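Local coordinates for protein CopN (Chlamydia pneumoniae, PDB 4NRH) that probably acts as a gatekeeper of type III secretion, pairing with a chaperone to direct the export of translocator proteins, at residues 234-239 / 288-293; 227-232 / 267-272; 60-65 / 106-111; 97-102 / 127-132; 145-148 / 154-157. One frame throughout, in Å; residues are numbered along the deposited sequence.

Interaction 1: residues 234-239 / 288-293; sequences HKIIND and QQLGAM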
# COMPACT_ATOMS: atom_id res chain seq x y z
N HIS A 234 14.12 8.38 2.54
CA HIS A 234 12.79 8.94 2.30
C HIS A 234 12.86 10.40 1.88
O HIS A 234 12.04 10.87 1.09
CB HIS A 234 11.92 8.78 3.55
CG HIS A 234 11.58 7.36 3.87
ND1 HIS A 234 11.45 6.90 5.16
CD2 HIS A 234 11.35 6.30 3.06
CE1 HIS A 234 11.15 5.61 5.14
NE2 HIS A 234 11.09 5.22 3.88
N LYS A 235 13.84 11.12 2.42
CA LYS A 235 14.07 12.51 2.04
C LYS A 235 14.44 12.60 0.57
O LYS A 235 13.99 13.49 -0.15
CB LYS A 235 15.17 13.13 2.90
CG LYS A 235 15.38 14.62 2.69
CD LYS A 235 16.33 15.20 3.71
CE LYS A 235 16.64 16.66 3.42
NZ LYS A 235 17.62 17.22 4.40
N ILE A 236 15.28 11.66 0.13
CA ILE A 236 15.72 11.60 -1.25
C ILE A 236 14.58 11.15 -2.18
O ILE A 236 14.40 11.71 -3.26
CB ILE A 236 16.92 10.65 -1.40
CG1 ILE A 236 18.14 11.22 -0.67
CG2 ILE A 236 17.26 10.43 -2.86
CD1 ILE A 236 19.38 10.36 -0.79
N ILE A 237 13.81 10.16 -1.74
CA ILE A 237 12.66 9.68 -2.51
C ILE A 237 11.61 10.78 -2.67
O ILE A 237 11.03 10.95 -3.74
CB ILE A 237 12.01 8.45 -1.85
CG1 ILE A 237 12.89 7.21 -2.06
CG2 ILE A 237 10.63 8.19 -2.42
CD1 ILE A 237 12.25 5.94 -1.55
N ASN A 238 11.40 11.54 -1.60
CA ASN A 238 10.39 12.60 -1.60
C ASN A 238 10.88 13.87 -2.30
O ASN A 238 10.17 14.88 -2.33
CB ASN A 238 9.96 12.92 -0.17
CG ASN A 238 8.96 11.93 0.38
OD1 ASN A 238 7.75 12.15 0.31
ND2 ASN A 238 9.45 10.82 0.92
N ASP A 239 12.08 13.81 -2.86
CA ASP A 239 12.59 14.89 -3.69
C ASP A 239 12.14 14.64 -5.13
O ASP A 239 12.61 13.71 -5.79
CB ASP A 239 14.11 14.99 -3.60
CG ASP A 239 14.68 16.22 -4.29
OD1 ASP A 239 13.95 16.88 -5.06
OD2 ASP A 239 15.86 16.53 -4.06
N GLN A 288 12.71 5.58 -11.55
CA GLN A 288 13.70 5.37 -12.59
C GLN A 288 14.76 6.47 -12.57
O GLN A 288 15.96 6.19 -12.65
CB GLN A 288 13.03 5.31 -13.96
CG GLN A 288 14.00 5.27 -15.12
CD GLN A 288 13.32 5.00 -16.45
OE1 GLN A 288 13.31 3.87 -16.94
NE2 GLN A 288 12.73 6.03 -17.03
N GLN A 289 14.32 7.72 -12.47
CA GLN A 289 15.22 8.86 -12.45
C GLN A 289 16.12 8.85 -11.21
O GLN A 289 17.28 9.24 -11.28
CB GLN A 289 14.44 10.17 -12.51
CG GLN A 289 15.31 11.41 -12.67
CD GLN A 289 14.51 12.65 -12.99
OE1 GLN A 289 13.30 12.71 -12.77
NE2 GLN A 289 15.19 13.67 -13.52
N LEU A 290 15.57 8.39 -10.09
CA LEU A 290 16.34 8.33 -8.85
C LEU A 290 17.44 7.27 -8.96
O LEU A 290 18.55 7.47 -8.48
CB LEU A 290 15.44 8.04 -7.65
CG LEU A 290 16.17 8.00 -6.31
CD1 LEU A 290 16.99 9.26 -6.14
CD2 LEU A 290 15.19 7.83 -5.16
N GLY A 291 17.10 6.15 -9.59
CA GLY A 291 18.07 5.10 -9.86
C GLY A 291 19.22 5.64 -10.68
O GLY A 291 20.39 5.35 -10.40
N ALA A 292 18.89 6.41 -11.71
CA ALA A 292 19.88 7.05 -12.57
C ALA A 292 20.80 7.98 -11.78
O ALA A 292 22.02 7.96 -11.96
CB ALA A 292 19.20 7.81 -13.69
N MET A 293 20.22 8.80 -10.91
CA MET A 293 20.97 9.79 -10.17
C MET A 293 21.91 9.16 -9.14
O MET A 293 23.01 9.65 -8.91
CB MET A 293 20.03 10.78 -9.48
CG MET A 293 19.22 11.64 -10.44
SD MET A 293 20.24 12.46 -11.68
CE MET A 293 19.77 11.56 -13.16

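Interaction 2: residues 227-232 / 267-272; sequences VKVAES and NLFFSA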
# COMPACT_ATOMS: atom_id res chain seq x y z
N VAL A 227 17.88 4.32 11.44
CA VAL A 227 16.77 5.26 11.43
C VAL A 227 17.16 6.52 10.65
O VAL A 227 16.39 7.03 9.84
CB VAL A 227 16.33 5.64 12.85
CG1 VAL A 227 15.24 6.71 12.81
CG2 VAL A 227 15.84 4.41 13.60
N LYS A 228 18.37 7.01 10.91
CA LYS A 228 18.91 8.16 10.20
C LYS A 228 19.01 7.89 8.71
O LYS A 228 18.66 8.73 7.89
CB LYS A 228 20.28 8.54 10.76
CG LYS A 228 20.23 9.42 12.01
CD LYS A 228 19.61 10.77 11.70
CE LYS A 228 19.74 11.72 12.88
NZ LYS A 228 19.17 13.07 12.58
N VAL A 229 19.51 6.70 8.37
CA VAL A 229 19.66 6.29 6.98
C VAL A 229 18.30 6.19 6.29
O VAL A 229 18.14 6.61 5.14
CB VAL A 229 20.40 4.94 6.86
CG1 VAL A 229 20.51 4.52 5.41
CG2 VAL A 229 21.78 5.04 7.49
N ALA A 230 17.33 5.62 6.99
CA ALA A 230 15.97 5.48 6.46
C ALA A 230 15.32 6.83 6.19
O ALA A 230 14.62 7.00 5.20
CB ALA A 230 15.12 4.66 7.42
N GLU A 231 15.55 7.78 7.09
CA GLU A 231 15.00 9.12 6.93
C GLU A 231 15.64 9.85 5.75
O GLU A 231 14.97 10.62 5.05
CB GLU A 231 15.18 9.94 8.21
CG GLU A 231 14.26 9.50 9.35
CD GLU A 231 14.65 10.09 10.69
OE1 GLU A 231 15.76 10.64 10.80
OE2 GLU A 231 13.83 10.01 11.63
N SER A 232 16.93 9.60 5.52
CA SER A 232 17.63 10.19 4.38
C SER A 232 17.09 9.60 3.09
O SER A 232 16.87 10.32 2.11
CB SER A 232 19.14 9.95 4.49
OG SER A 232 19.72 10.77 5.49
N ASN A 267 25.28 2.52 -2.73
CA ASN A 267 24.94 1.18 -3.18
C ASN A 267 23.76 0.62 -2.39
O ASN A 267 22.92 -0.11 -2.93
CB ASN A 267 26.14 0.24 -3.05
CG ASN A 267 27.18 0.48 -4.13
OD1 ASN A 267 26.84 0.87 -5.25
ND2 ASN A 267 28.44 0.24 -3.80
N LEU A 268 23.71 0.97 -1.11
CA LEU A 268 22.62 0.55 -0.24
C LEU A 268 21.30 1.19 -0.68
O LEU A 268 20.26 0.53 -0.73
CB LEU A 268 22.93 0.90 1.21
CG LEU A 268 21.98 0.31 2.25
CD1 LEU A 268 21.92 -1.20 2.07
CD2 LEU A 268 22.43 0.67 3.66
N PHE A 269 21.36 2.48 -0.99
CA PHE A 269 20.19 3.21 -1.49
C PHE A 269 19.70 2.63 -2.81
O PHE A 269 18.49 2.48 -3.02
CB PHE A 269 20.51 4.70 -1.66
CG PHE A 269 20.48 5.48 -0.38
CD1 PHE A 269 20.06 4.88 0.80
CD2 PHE A 269 20.86 6.81 -0.35
CE1 PHE A 269 20.02 5.60 1.98
CE2 PHE A 269 20.83 7.53 0.83
CZ PHE A 269 20.41 6.93 1.99
N PHE A 270 20.63 2.33 -3.71
CA PHE A 270 20.29 1.78 -5.02
C PHE A 270 19.65 0.41 -4.88
O PHE A 270 18.67 0.10 -5.56
CB PHE A 270 21.53 1.71 -5.91
CG PHE A 270 21.22 1.39 -7.35
CD1 PHE A 270 21.14 0.08 -7.79
CD2 PHE A 270 20.99 2.41 -8.26
CE1 PHE A 270 20.85 -0.21 -9.11
CE2 PHE A 270 20.69 2.13 -9.58
CZ PHE A 270 20.62 0.81 -10.00
N SER A 271 20.21 -0.42 -4.01
CA SER A 271 19.67 -1.74 -3.74
C SER A 271 18.28 -1.66 -3.13
O SER A 271 17.45 -2.54 -3.34
CB SER A 271 20.61 -2.53 -2.82
OG SER A 271 21.93 -2.54 -3.33
N ALA A 272 18.03 -0.60 -2.37
CA ALA A 272 16.74 -0.40 -1.71
C ALA A 272 15.61 -0.19 -2.71
O ALA A 272 14.44 -0.44 -2.40
CB ALA A 272 16.82 0.78 -0.75

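Interaction 3: residues 60-65 / 106-111; sequences DPALQS and NILFAS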
# COMPACT_ATOMS: atom_id res chain seq x y z
N ASP A 60 -12.24 -3.15 32.20
CA ASP A 60 -12.25 -2.67 30.82
C ASP A 60 -13.67 -2.46 30.31
O ASP A 60 -14.48 -3.39 30.34
CB ASP A 60 -11.48 -3.63 29.91
CG ASP A 60 -11.22 -3.05 28.54
OD1 ASP A 60 -12.15 -3.02 27.71
OD2 ASP A 60 -10.07 -2.63 28.28
N PRO A 61 -13.97 -1.24 29.83
CA PRO A 61 -15.29 -0.85 29.32
C PRO A 61 -15.84 -1.80 28.25
O PRO A 61 -17.05 -2.02 28.20
CB PRO A 61 -15.02 0.53 28.72
CG PRO A 61 -13.89 1.07 29.52
CD PRO A 61 -13.02 -0.12 29.83
N ALA A 62 -14.97 -2.34 27.40
CA ALA A 62 -15.40 -3.27 26.36
C ALA A 62 -15.93 -4.56 26.97
O ALA A 62 -16.93 -5.11 26.52
CB ALA A 62 -14.26 -3.56 25.40
N LEU A 63 -15.23 -5.04 28.00
CA LEU A 63 -15.65 -6.25 28.70
C LEU A 63 -16.87 -5.96 29.58
O LEU A 63 -17.72 -6.83 29.78
CB LEU A 63 -14.51 -6.81 29.55
CG LEU A 63 -13.49 -7.71 28.84
CD1 LEU A 63 -14.18 -8.89 28.17
CD2 LEU A 63 -12.65 -6.93 27.84
N GLN A 64 -16.95 -4.74 30.10
CA GLN A 64 -18.13 -4.30 30.84
C GLN A 64 -19.36 -4.37 29.93
O GLN A 64 -20.42 -4.83 30.34
CB GLN A 64 -17.96 -2.87 31.36
CG GLN A 64 -16.87 -2.69 32.39
CD GLN A 64 -16.65 -1.24 32.77
OE1 GLN A 64 -17.33 -0.35 32.26
NE2 GLN A 64 -15.69 -0.99 33.66
N SER A 65 -19.19 -3.90 28.70
CA SER A 65 -20.25 -3.92 27.70
C SER A 65 -20.62 -5.35 27.32
O SER A 65 -21.78 -5.66 27.07
CB SER A 65 -19.84 -3.12 26.46
OG SER A 65 -20.89 -3.07 25.52
N ASN A 106 -16.26 -4.30 19.45
CA ASN A 106 -16.35 -4.81 18.08
C ASN A 106 -15.01 -5.26 17.49
O ASN A 106 -14.97 -5.87 16.43
CB ASN A 106 -16.98 -3.75 17.17
CG ASN A 106 -18.44 -3.51 17.48
OD1 ASN A 106 -19.07 -4.30 18.18
ND2 ASN A 106 -18.99 -2.42 16.96
N ILE A 107 -13.92 -4.94 18.18
CA ILE A 107 -12.59 -5.39 17.76
C ILE A 107 -11.93 -6.21 18.86
O ILE A 107 -10.71 -6.39 18.87
CB ILE A 107 -11.68 -4.20 17.39
CG1 ILE A 107 -11.48 -3.28 18.59
CG2 ILE A 107 -12.26 -3.43 16.21
CD1 ILE A 107 -10.34 -2.30 18.42
N LEU A 108 -12.75 -6.70 19.78
CA LEU A 108 -12.30 -7.45 20.94
C LEU A 108 -11.46 -8.67 20.56
O LEU A 108 -10.32 -8.82 21.01
CB LEU A 108 -13.50 -7.89 21.78
CG LEU A 108 -13.26 -8.34 23.22
CD1 LEU A 108 -12.59 -7.24 24.02
CD2 LEU A 108 -14.58 -8.74 23.86
N PHE A 109 -12.03 -9.55 19.73
CA PHE A 109 -11.38 -10.81 19.38
C PHE A 109 -10.17 -10.59 18.47
O PHE A 109 -9.19 -11.32 18.55
CB PHE A 109 -12.38 -11.75 18.71
CG PHE A 109 -13.55 -12.10 19.59
CD1 PHE A 109 -13.35 -12.75 20.80
CD2 PHE A 109 -14.84 -11.78 19.21
CE1 PHE A 109 -14.42 -13.08 21.61
CE2 PHE A 109 -15.91 -12.10 20.02
CZ PHE A 109 -15.70 -12.75 21.22
N ALA A 110 -10.26 -9.59 17.60
CA ALA A 110 -9.14 -9.23 16.74
C ALA A 110 -7.96 -8.76 17.59
O ALA A 110 -6.82 -9.15 17.36
CB ALA A 110 -9.54 -8.15 15.75
N SER A 111 -8.25 -7.92 18.58
CA SER A 111 -7.22 -7.37 19.45
C SER A 111 -6.53 -8.46 20.25
O SER A 111 -5.33 -8.38 20.51
CB SER A 111 -7.83 -6.34 20.41
OG SER A 111 -8.70 -6.96 21.34

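Interaction 4: residues 97-102 / 127-132; sequences FGRTAI and SLYLEV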
# COMPACT_ATOMS: atom_id res chain seq x y z
N PHE A 97 -20.23 5.59 27.79
CA PHE A 97 -18.90 5.27 27.26
C PHE A 97 -18.83 5.43 25.75
O PHE A 97 -17.77 5.73 25.20
CB PHE A 97 -18.50 3.85 27.66
CG PHE A 97 -18.15 3.71 29.11
CD1 PHE A 97 -16.87 4.00 29.56
CD2 PHE A 97 -19.09 3.30 30.04
CE1 PHE A 97 -16.54 3.88 30.90
CE2 PHE A 97 -18.77 3.17 31.38
CZ PHE A 97 -17.49 3.46 31.81
N GLY A 98 -19.96 5.22 25.07
CA GLY A 98 -20.02 5.31 23.62
C GLY A 98 -19.06 4.39 22.90
O GLY A 98 -19.07 3.18 23.12
N ARG A 99 -18.22 4.97 22.05
CA ARG A 99 -17.29 4.20 21.23
C ARG A 99 -16.24 3.48 22.08
O ARG A 99 -15.70 2.45 21.66
CB ARG A 99 -16.60 5.10 20.21
CG ARG A 99 -15.99 4.33 19.05
CD ARG A 99 -15.15 5.22 18.16
NE ARG A 99 -14.58 4.46 17.05
CZ ARG A 99 -13.36 4.65 16.57
NH1 ARG A 99 -12.56 5.57 17.09
NH2 ARG A 99 -12.93 3.90 15.56
N THR A 100 -15.95 4.03 23.25
CA THR A 100 -14.99 3.42 24.17
C THR A 100 -15.47 2.03 24.58
O THR A 100 -14.66 1.14 24.87
CB THR A 100 -14.79 4.30 25.42
OG1 THR A 100 -14.41 5.62 25.02
CG2 THR A 100 -13.71 3.72 26.33
N ALA A 101 -16.78 1.83 24.59
CA ALA A 101 -17.36 0.53 24.92
C ALA A 101 -17.68 -0.29 23.67
O ALA A 101 -17.20 -1.40 23.51
CB ALA A 101 -18.61 0.71 25.77
N ILE A 102 -18.50 0.28 22.79
CA ILE A 102 -19.00 -0.45 21.62
C ILE A 102 -17.93 -0.65 20.55
O ILE A 102 -17.78 -1.75 20.01
CB ILE A 102 -20.21 0.26 20.99
CG1 ILE A 102 -21.27 0.53 22.05
CG2 ILE A 102 -20.79 -0.57 19.86
CD1 ILE A 102 -21.81 -0.72 22.71
N SER A 127 -7.07 0.48 22.58
CA SER A 127 -6.86 1.89 22.89
C SER A 127 -6.18 2.60 21.72
O SER A 127 -6.56 3.70 21.34
CB SER A 127 -6.03 2.04 24.16
OG SER A 127 -5.79 3.41 24.45
N LEU A 128 -5.16 1.95 21.16
CA LEU A 128 -4.47 2.49 19.99
C LEU A 128 -5.39 2.63 18.79
O LEU A 128 -5.41 3.68 18.13
CB LEU A 128 -3.28 1.60 19.61
CG LEU A 128 -2.57 2.02 18.32
CD1 LEU A 128 -1.77 3.30 18.54
CD2 LEU A 128 -1.69 0.91 17.80
N TYR A 129 -6.16 1.58 18.49
CA TYR A 129 -7.11 1.61 17.38
C TYR A 129 -8.09 2.77 17.52
O TYR A 129 -8.36 3.49 16.56
CB TYR A 129 -7.87 0.29 17.28
CG TYR A 129 -8.86 0.27 16.13
CD1 TYR A 129 -8.45 -0.01 14.84
CD2 TYR A 129 -10.20 0.55 16.34
CE1 TYR A 129 -9.34 -0.02 13.79
CE2 TYR A 129 -11.11 0.55 15.30
CZ TYR A 129 -10.67 0.26 14.02
OH TYR A 129 -11.57 0.25 12.98
N LEU A 130 -8.63 2.93 18.72
CA LEU A 130 -9.56 4.02 19.01
C LEU A 130 -8.92 5.38 18.78
O LEU A 130 -9.54 6.29 18.24
CB LEU A 130 -10.09 3.91 20.44
CG LEU A 130 -11.50 3.33 20.59
CD1 LEU A 130 -11.66 2.06 19.77
CD2 LEU A 130 -11.83 3.08 22.05
N GLU A 131 -7.66 5.52 19.21
CA GLU A 131 -6.93 6.76 19.02
C GLU A 131 -6.64 7.04 17.55
O GLU A 131 -6.81 8.16 17.08
CB GLU A 131 -5.61 6.73 19.81
CG GLU A 131 -4.76 7.97 19.61
CD GLU A 131 -3.46 7.93 20.40
OE1 GLU A 131 -3.22 6.92 21.10
OE2 GLU A 131 -2.69 8.91 20.32
N VAL A 132 -6.20 6.01 16.83
CA VAL A 132 -5.85 6.15 15.42
C VAL A 132 -7.06 6.52 14.57
O VAL A 132 -6.99 7.42 13.73
CB VAL A 132 -5.23 4.84 14.87
CG1 VAL A 132 -5.18 4.86 13.35
CG2 VAL A 132 -3.84 4.63 15.44
O HOH W 1 -14.08 1.41 13.55
O HOH W 2 -12.58 7.09 19.11

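Interaction 5: residues 145-148 / 154-157; sequences MLQD and DMAI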
# COMPACT_ATOMS: atom_id res chain seq x y z
N MET A 145 3.55 8.26 15.88
CA MET A 145 2.74 7.66 16.93
C MET A 145 3.30 6.30 17.34
O MET A 145 3.45 6.02 18.53
CB MET A 145 1.29 7.53 16.47
CG MET A 145 0.32 7.08 17.55
SD MET A 145 -1.36 6.92 16.93
CE MET A 145 -1.57 8.50 16.12
N LEU A 146 3.58 5.46 16.35
CA LEU A 146 4.09 4.11 16.60
C LEU A 146 5.53 4.11 17.09
O LEU A 146 5.95 3.20 17.81
CB LEU A 146 3.98 3.26 15.33
CG LEU A 146 2.70 2.45 15.08
CD1 LEU A 146 1.47 3.34 15.02
CD2 LEU A 146 2.83 1.64 13.81
N GLN A 147 6.30 5.12 16.69
CA GLN A 147 7.74 5.15 16.95
C GLN A 147 8.09 5.20 18.43
O GLN A 147 9.12 4.65 18.85
CB GLN A 147 8.37 6.34 16.23
CG GLN A 147 8.80 6.04 14.80
CD GLN A 147 9.54 7.20 14.15
OE1 GLN A 147 9.26 8.36 14.45
NE2 GLN A 147 10.47 6.89 13.26
N ASP A 148 7.25 5.85 19.23
CA ASP A 148 7.50 5.96 20.66
C ASP A 148 7.03 4.73 21.42
O ASP A 148 7.55 4.41 22.49
CB ASP A 148 6.81 7.21 21.22
CG ASP A 148 7.21 8.47 20.50
OD1 ASP A 148 8.38 8.58 20.09
OD2 ASP A 148 6.35 9.37 20.35
N ASP A 154 7.79 -4.85 15.51
CA ASP A 154 6.43 -5.00 16.02
C ASP A 154 5.44 -4.16 15.23
O ASP A 154 4.25 -4.48 15.17
CB ASP A 154 6.36 -4.64 17.50
CG ASP A 154 6.87 -5.75 18.40
OD1 ASP A 154 7.07 -6.87 17.90
OD2 ASP A 154 7.05 -5.49 19.61
N MET A 155 5.92 -3.08 14.63
CA MET A 155 5.06 -2.13 13.93
C MET A 155 4.30 -2.77 12.76
O MET A 155 3.18 -2.38 12.46
CB MET A 155 5.87 -0.94 13.41
CG MET A 155 6.40 -0.03 14.50
SD MET A 155 7.23 1.42 13.83
CE MET A 155 8.15 1.98 15.26
N ALA A 156 4.93 -3.74 12.11
CA ALA A 156 4.31 -4.43 10.98
C ALA A 156 3.04 -5.16 11.41
O ALA A 156 2.00 -5.03 10.77
CB ALA A 156 5.30 -5.40 10.35
N ILE A 157 3.14 -5.93 12.49
CA ILE A 157 1.99 -6.64 13.04
C ILE A 157 0.93 -5.65 13.53
O ILE A 157 -0.27 -5.85 13.29
CB ILE A 157 2.40 -7.57 14.19
CG1 ILE A 157 3.27 -8.72 13.66
CG2 ILE A 157 1.18 -8.12 14.91
CD1 ILE A 157 3.86 -9.59 14.75

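Interaction 1: residues 234-239 / 288-293
Ile236 is the first residue of 234-239 to reach the other helix, and it does so with its CG2 methyl. That branch stands anti to the backbone N (the other, CG1, has chi1 -66°) and meets CD1 of Leu290 with 3.5 Å between Ile236 CG2 and Leu290 CD1, a tight fit for two methyls. The second methyl of the leucine, CD2, lies 4.0 Å from the same Ile236 CG2, so the fork of Leu290 straddles the branch, the two side chains crossing at about a right angle.

One residue on, Ile237 offers its CG1 methylene, 3.9 Å from Leu290 CD2. The contact joins the C-terminal end of helix 226-237 to helix 284-301 within the third helical domain of this YopN/LcrE-type gatekeeper. A single leucine thus fits against two consecutive isoleucines. Around the three, Val247 and Glu250 of helix 244-255 touch Ile236, Phe281 touches Ile237, and Pro242 packs on Leu290.

At Asn238 the chain leaves the helix. Its amide turns back so that ND2 donates to His234 O at 2.6 Å, nearly straight at 165°, while the backbone N of Asn238 reaches that oxygen from the opposite face of the carbonyl plane. On helix 284-301, Gln288 hydrogen-bonds to Val39 and Asp41 of the SycD chaperone chain.

Interaction 2: residues 227-232 / 267-272
Phe269 and Val229 carry most of this contact, with Ser232 a smaller third. The phenylalanine leaves helix 259-272 with its CB bond aimed neither at nor away from helix 226-237, yet its ring ends against that helix. With CG anti to the carbonyl carbon (chi1 -79°), the far end of the ring is carried across the gap, although the nearest CA atoms, those of Val229 and Phe269, are still 9.0 Å apart.

Val229 meets the ring with one methyl. CG1, which lies anti to the valine's own backbone N, comes to 3.6 Å from Phe269 CE1 and approaches the ring obliquely. The backbone of the same residue takes part too: Val229 O lies 3.8 Å from Phe269 CE1 and 3.9 Å from Phe269 CZ. The ring tip therefore rests on both the side chain and the carbonyl of one helical residue.

Three residues further along the helix, Ser232 presents its CB methylene, 4.1 Å from Phe269 CZ and again oblique to the ring. Its hydroxyl serves another purpose, since OG is hydrogen-bonded to Glu250 OE2 on helix 244-255. The buried hydroxyl is thereby satisfied while its carbon packs on the phenylalanine.

Leu254 touches both Val229 and Ser232, and Val251, Ile236 and Ile294 also pack on Phe269. An aromatic ring held among four helices, 226-237, 244-255, 259-272 and 284-301, belongs to the hydrophobic core of an all-helical bundle, here the third helical domain of the LcrE family.

Interaction 3: residues 60-65 / 106-111
The first turns of helices 61-74 and 108-115 come together here, with Ala62 and Leu108 the nearest residues at 7.5 Å between their CA atoms. Leu108 bridges that distance. Its CB bond points at helix 61-74, and with CG anti to the backbone N (chi1 -163°) the CD1 methyl comes to lie against that helix. That methyl lies 3.8 Å from Leu63 CD2, where the two leucines cross at about a right angle, and 4.3 Å from Ala62 CB, a looser approach. One leucine methyl is thus received by two successive residues of the opposing helix, all three buried. On the Leu63 side it is again a branch end that makes the contact, although the CB bond of Leu63 does not aim at Leu108.

The receiving helix is fixed at its start by Asp60, its N-cap: OD1 accepts from Ala62 N at 2.9 Å, met on the anti side of the oxygen and 25° out of the carboxylate plane. This capping bond ties down the backbone of the very residue whose methyl faces Leu108. In the other helix, Ser111 OG is hydrogen-bonded to Arg126 NH1.

Asn26, one of the residues at the bound sodium ion, touches both Leu63 and Leu108 from a loop; the side chain of Leu63 is about 8 Å from the ion. Helix 99-105 packs on Ala62 through Ala104, while helix 122-133 brings Arg126 against Leu108, so the contact lies among helices 61-74, 99-105, 108-115 and 122-133.

Interaction 4: residues 97-102 / 127-132
Leu130 and Arg99 carry this contact, and its closely packed part is built round the leucine. Leu130 CD2 rests on the backbone of the opposing segment, 3.8 Å from Thr100 CA and 3.9 Å from Arg99 O, against the first turn of helix 99-105. The chain of Arg99, extended from CG to NE, brings the guanidinium over to helix 122-133, where Leu130 CG lies over one of its faces. Two short helices of the HrpJ-like region are joined in this way.

The looser side holds the exposed Thr100 and the polar ends of Arg99 with their waters. NH1 gives only a weak bond to Leu130 O, 3.3 Å long and bent to 123°. A water also lies between NH1 and that carbonyl, though its 2.5 Å from Arg99 NH1 is too short to be trusted. NH2 comes to 3.8 Å from Tyr129 CE2, with the guanidinium and ring planes 46° apart. A second water, lying in both planes at their edges, is 2.8 Å from Tyr129 OH and accepts a weak bond from Arg99 NH2. NH2 also hydrogen-bonds directly to Thr133 OG1, one turn beyond Tyr129 on the same helix. Tyr176 and Val177, from a loop, pack on Arg99.

Interaction 5: residues 145-148 / 154-157
Apolar packing between Leu146 and Met155 makes up most of this contact. The two side chains slide past each other in opposite directions: Leu146 CD2 lies 4.0 Å from Met155 CG and equally far from Met155 CB, while Leu146 CB sits 4.0 Å from Met155 SD. Met155 is extended beyond CG (chi2 -175°, chi3 -163°), and this straight shape takes its methyl past the leucine to the helix behind.

There the contacts become those of side chain on backbone. Met155 CE reaches Leu146 O and Gln147 CA, at 3.6 Å from each, so the methyl is seated directly on the turn of helix 139-149.

A peripheral contact comes from the aliphatic part of Gln147, whose CG is 4.1 Å from Met155 CE. The CB bond of this residue points away from helix 152-172, and its amide NE2 has a weak hydrogen bond with Tyr152 OH.

Leu192 and Leu196 of helix 179-215 touch Leu146 and Met155 respectively. Two consecutive helices, linked by a short connection and packed through residues near the turn, make a helical hairpin, covered in this all-helical protein by the long helix 179-215.

In the fold
From the N terminus, interaction 3 opens first, and before it closes at 106-111 interaction 4 has begun at 97-102; the two cross and touch, Ile107 packing on Tyr129, and together tie up four helices of the HrpJ-like region. Interaction 5 follows in series as a short local closure between consecutive helices, and touches interaction 4 where Met145 meets Leu128 and Val132. Interaction 2 then closes from 227-232 to 267-272 and interaction 1 from 234-239 to 288-293, so their segments alternate; they share helix 226-237 and touch at Gly291 and Phe270, binding the third helical domain together. This pair lies across the chain's centre from interactions 3 and 4, with the centre of interaction 5 about 6 Å from the centre of the chain.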